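Local atomic coordinates of putative retaining b-glycosidase (Saccharophagus degradans, PDB entry 5A95), a protein that probably hydrolyses mixed-linkage beta-glucans with retention of configuration, as a family 5 glycoside hydrolase of subfamily 26. Residues I135-D140 / P179-Y184. The protein carries 1 engineered substitution. Residues are numbered along the deposited sequence; the frame is centred on the assembly and turned at random.
With MG (magnesium ion), chain G.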
ATOM      1  N   ILE A 135      17.087 -17.452  29.603  1.00 13.55           N
ATOM      2  CA  ILE A 135      17.039 -17.857  28.197  1.00 11.84           C
ATOM      3  C   ILE A 135      16.690 -16.670  27.300  1.00 10.83           C
ATOM      4  O   ILE A 135      16.316 -15.598  27.767  1.00 11.53           O
ATOM      5  CB  ILE A 135      16.077 -19.018  27.982  1.00 12.71           C
ATOM      6  CG1 ILE A 135      14.640 -18.573  28.195  1.00 12.16           C
ATOM      7  CG2 ILE A 135      16.527 -20.180  28.876  1.00 14.13           C
ATOM      8  CD1 ILE A 135      13.616 -19.606  27.854  1.00 16.86           C
ATOM      9  N   TYR A 136      16.899 -16.878  26.011  1.00  8.79           N
ATOM     10  CA  TYR A 136      16.801 -15.803  25.027  1.00  8.14           C
ATOM     11  C   TYR A 136      15.627 -15.992  24.063  1.00  8.12           C
ATOM     12  O   TYR A 136      15.150 -17.105  23.889  1.00  9.67           O
ATOM     13  CB  TYR A 136      18.094 -15.756  24.216  1.00  8.32           C
ATOM     14  CG  TYR A 136      19.284 -15.329  25.043  1.00  9.16           C
ATOM     15  CD1 TYR A 136      19.581 -13.987  25.199  1.00  8.22           C
ATOM     16  CD2 TYR A 136      20.089 -16.269  25.700  1.00  9.23           C
ATOM     17  CE1 TYR A 136      20.648 -13.568  25.972  1.00  8.48           C
ATOM     18  CE2 TYR A 136      21.150 -15.860  26.498  1.00 10.44           C
ATOM     19  CZ  TYR A 136      21.438 -14.519  26.620  1.00 10.27           C
ATOM     20  OH  TYR A 136      22.515 -14.127  27.368  1.00 10.84           O
ATOM     21  N   LEU A 137      15.180 -14.895  23.458  1.00  7.86           N
ATOM     22  CA  LEU A 137      14.110 -14.938  22.482  1.00  7.79           C
ATOM     23  C   LEU A 137      14.614 -14.575  21.097  1.00  7.32           C
ATOM     24  O   LEU A 137      15.398 -13.643  20.928  1.00  7.73           O
ATOM     25  CB  LEU A 137      12.995 -13.965  22.868  1.00  8.58           C
ATOM     26  CG  LEU A 137      12.296 -14.307  24.185  1.00  9.55           C
ATOM     27  CD1 LEU A 137      11.394 -13.148  24.581  1.00 10.77           C
ATOM     28  CD2 LEU A 137      11.480 -15.586  24.058  1.00 10.71           C
ATOM     29  N   ILE A 138      14.074 -15.286  20.112  1.00  7.27           N
ATOM     30  CA  ILE A 138      14.108 -14.896  18.711  1.00  7.32           C
ATOM     31  C   ILE A 138      12.697 -14.433  18.362  1.00  6.77           C
ATOM     32  O   ILE A 138      11.753 -15.207  18.498  1.00  7.08           O
ATOM     33  CB  ILE A 138      14.526 -16.067  17.808  1.00  7.52           C
ATOM     34  CG1 ILE A 138      15.935 -16.571  18.164  1.00  7.90           C
ATOM     35  CG2 ILE A 138      14.400 -15.662  16.334  1.00  7.64           C
ATOM     36  CD1 ILE A 138      16.375 -17.758  17.354  1.00  8.96           C
ATOM     37  N   LEU A 139      12.549 -13.191  17.900  1.00  6.44           N
ATOM     38  CA  LEU A 139      11.263 -12.712  17.457  1.00  6.58           C
ATOM     39  C   LEU A 139      11.218 -12.834  15.951  1.00  6.55           C
ATOM     40  O   LEU A 139      12.066 -12.281  15.242  1.00  6.69           O
ATOM     41  CB  LEU A 139      11.029 -11.263  17.883  1.00  7.19           C
ATOM     42  CG  LEU A 139      11.096 -11.001  19.384  1.00  8.40           C
ATOM     43  CD1 LEU A 139      10.784  -9.542  19.700  1.00  9.09           C
ATOM     44  CD2 LEU A 139      10.205 -11.940  20.184  1.00  8.70           C
ATOM     45  N   ASP A 140      10.228 -13.583  15.474  1.00  6.62           N
ATOM     46  CA  ASP A 140      10.096 -13.971  14.069  1.00  5.83           C
ATOM     47  C   ASP A 140       8.817 -13.363  13.505  1.00  5.49           C
ATOM     48  O   ASP A 140       7.720 -13.629  13.983  1.00  6.96           O
ATOM     49  CB  ASP A 140      10.095 -15.506  14.024  1.00  6.71           C
ATOM     50  CG  ASP A 140       9.373 -16.106  12.845  1.00  7.11           C
ATOM     51  OD1 ASP A 140       9.356 -15.545  11.747  1.00  7.66           O
ATOM     52  OD2 ASP A 140       8.783 -17.200  13.044  1.00  7.05           O
ATOM     53  N   PRO A 179      18.728  -7.417  26.740  1.00  9.72           N
ATOM     54  CA  PRO A 179      19.558  -8.542  26.278  1.00  8.75           C
ATOM     55  C   PRO A 179      18.757  -9.802  25.948  1.00  8.62           C
ATOM     56  O   PRO A 179      19.146 -10.577  25.088  1.00  9.12           O
ATOM     57  CB  PRO A 179      20.489  -8.806  27.473  1.00 10.01           C
ATOM     58  CG  PRO A 179      19.793  -8.192  28.629  1.00 15.16           C
ATOM     59  CD  PRO A 179      19.102  -6.989  28.102  1.00 11.24           C
ATOM     60  N   THR A 180      17.656 -10.001  26.648  1.00  9.20           N
ATOM     61  CA  THR A 180      16.839 -11.206  26.506  1.00  8.98           C
ATOM     62  C   THR A 180      16.358 -11.386  25.067  1.00  8.23           C
ATOM     63  O   THR A 180      16.234 -12.492  24.615  1.00  9.18           O
ATOM     64  CB  THR A 180      15.625 -11.098  27.432  1.00  8.96           C
ATOM     65  OG1 THR A 180      16.087 -10.778  28.748  1.00 11.11           O
ATOM     66  CG2 THR A 180      14.815 -12.342  27.462  1.00  9.59           C
ATOM     67  N   VAL A 181      16.055 -10.267  24.412  1.00  8.13           N
ATOM     68  CA  VAL A 181      15.545 -10.276  23.051  1.00  8.21           C
ATOM     69  C   VAL A 181      16.770 -10.170  22.137  1.00  7.70           C
ATOM     70  O   VAL A 181      17.362  -9.119  22.019  1.00  9.00           O
ATOM     71  CB  VAL A 181      14.545  -9.142  22.821  1.00  9.42           C
ATOM     72  CG1 VAL A 181      14.033  -9.192  21.406  1.00 12.96           C
ATOM     73  CG2 VAL A 181      13.360  -9.237  23.790  1.00 10.43           C
ATOM     74  N   ALA A 182      17.172 -11.293  21.540  1.00  7.24           N
ATOM     75  CA  ALA A 182      18.471 -11.386  20.912  1.00  7.56           C
ATOM     76  C   ALA A 182      18.455 -11.198  19.411  1.00  7.24           C
ATOM     77  O   ALA A 182      19.388 -10.633  18.862  1.00  8.33           O
ATOM     78  CB  ALA A 182      19.138 -12.696  21.268  1.00  8.50           C
ATOM     79  N   VAL A 183      17.448 -11.746  18.730  1.00  6.44           N
ATOM     80  CA  VAL A 183      17.458 -11.871  17.274  1.00  6.21           C
ATOM     81  C   VAL A 183      16.120 -11.392  16.726  1.00  6.02           C
ATOM     82  O   VAL A 183      15.043 -11.758  17.243  1.00  6.53           O
ATOM     83  CB  VAL A 183      17.682 -13.345  16.867  1.00  6.46           C
ATOM     84  CG1 VAL A 183      17.649 -13.515  15.362  1.00  6.77           C
ATOM     85  CG2 VAL A 183      18.983 -13.885  17.432  1.00  7.19           C
ATOM     86  N   TYR A 184      16.199 -10.548  15.701  1.00  5.91           N
ATOM     87  CA  TYR A 184      15.043 -10.050  14.956  1.00  6.31           C
ATOM     88  C   TYR A 184      15.060 -10.725  13.591  1.00  5.72           C
ATOM     89  O   TYR A 184      15.858 -10.401  12.720  1.00  5.95           O
ATOM     90  CB  TYR A 184      15.085  -8.529  14.795  1.00  6.69           C
ATOM     91  CG  TYR A 184      14.886  -7.737  16.070  1.00  7.04           C
ATOM     92  CD1 TYR A 184      14.535  -8.336  17.262  1.00  7.70           C
ATOM     93  CD2 TYR A 184      14.991  -6.369  16.076  1.00  7.82           C
ATOM     94  CE1 TYR A 184      14.341  -7.607  18.406  1.00  9.23           C
ATOM     95  CE2 TYR A 184      14.815  -5.627  17.231  1.00  7.55           C
ATOM     96  CZ  TYR A 184      14.512  -6.255  18.411  1.00  8.08           C
ATOM     97  OH  TYR A 184      14.319  -5.591  19.599  1.00  8.50           O
TER
HETATM   98 MG    MG G 401      18.016  -7.004  22.528  1.00  9.99          MG
HETATM   99  O   HOH W   1      16.018  -6.082  21.899  1.00  8.89           O
HETATM  100  O   HOH W   2      18.814  -4.683  22.769  1.00  9.95           O
HETATM  101  O   HOH W   3      20.177  -7.139  21.584  1.00 10.83           O
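From strand 136-140, Leu137 N, Leu137 O and Leu139 N make the three backbone hydrogen bonds to 179-184, meeting Thr180 O, Ala182 N and Val183 O. Leu137 N donates to Thr180 O at 2.9 Å, and its own carbonyl oxygen accepts from Ala182 N in a nearly straight bond (164° at the hydrogen). Leu139 N then donates to Val183 O at 3.0 Å. Parallel pairing joins Leu137 to Val181 but Ile138 to Val183, a shift of one residue that defines a beta bulge; Ala182 is the additional residue. On the other edge of strand 136-140, Tyr136 and Ile138 make backbone bonds to strand 101-106, so the peptide groups are used on both sides.

Tyr136 turns the edge of its ring to Pro179; Pro179 O lies at that edge, near the ring plane, 3.4 Å from Tyr136 CD1. With CG beside the backbone N (chi1 -67°), the ring reaches past Thr180 O, and its hydroxyl bonds to Ser49 O. Cutting Tyr136 back to alanine removes the ring and hydroxyl, and is likely to leave Ser49 O without this partner and a gap beside Pro179 O and the Ala182 methyl. Thr180 OG1 is satisfied by Gln48 OE1, while its CG2 rests 3.6 Å from Ile135 O.

Ile138 and Val183 run side by side on one sheet face. On the other, Leu139 CD1 meets Val181 CG1 at 3.7 Å, the two side chains crossing at about a right angle, packed against helices 116-133 and 161-174. Val181 O coordinates the magnesium ion at 2.3 Å, together with Val178 O and three waters; one of these waters donates to Tyr184 OH at 2.9 Å. Adjacent parallel strands linked through helix 161-174 form a beta-alpha-beta crossover, the repeating element of the family 5 (beta/alpha)8 barrel.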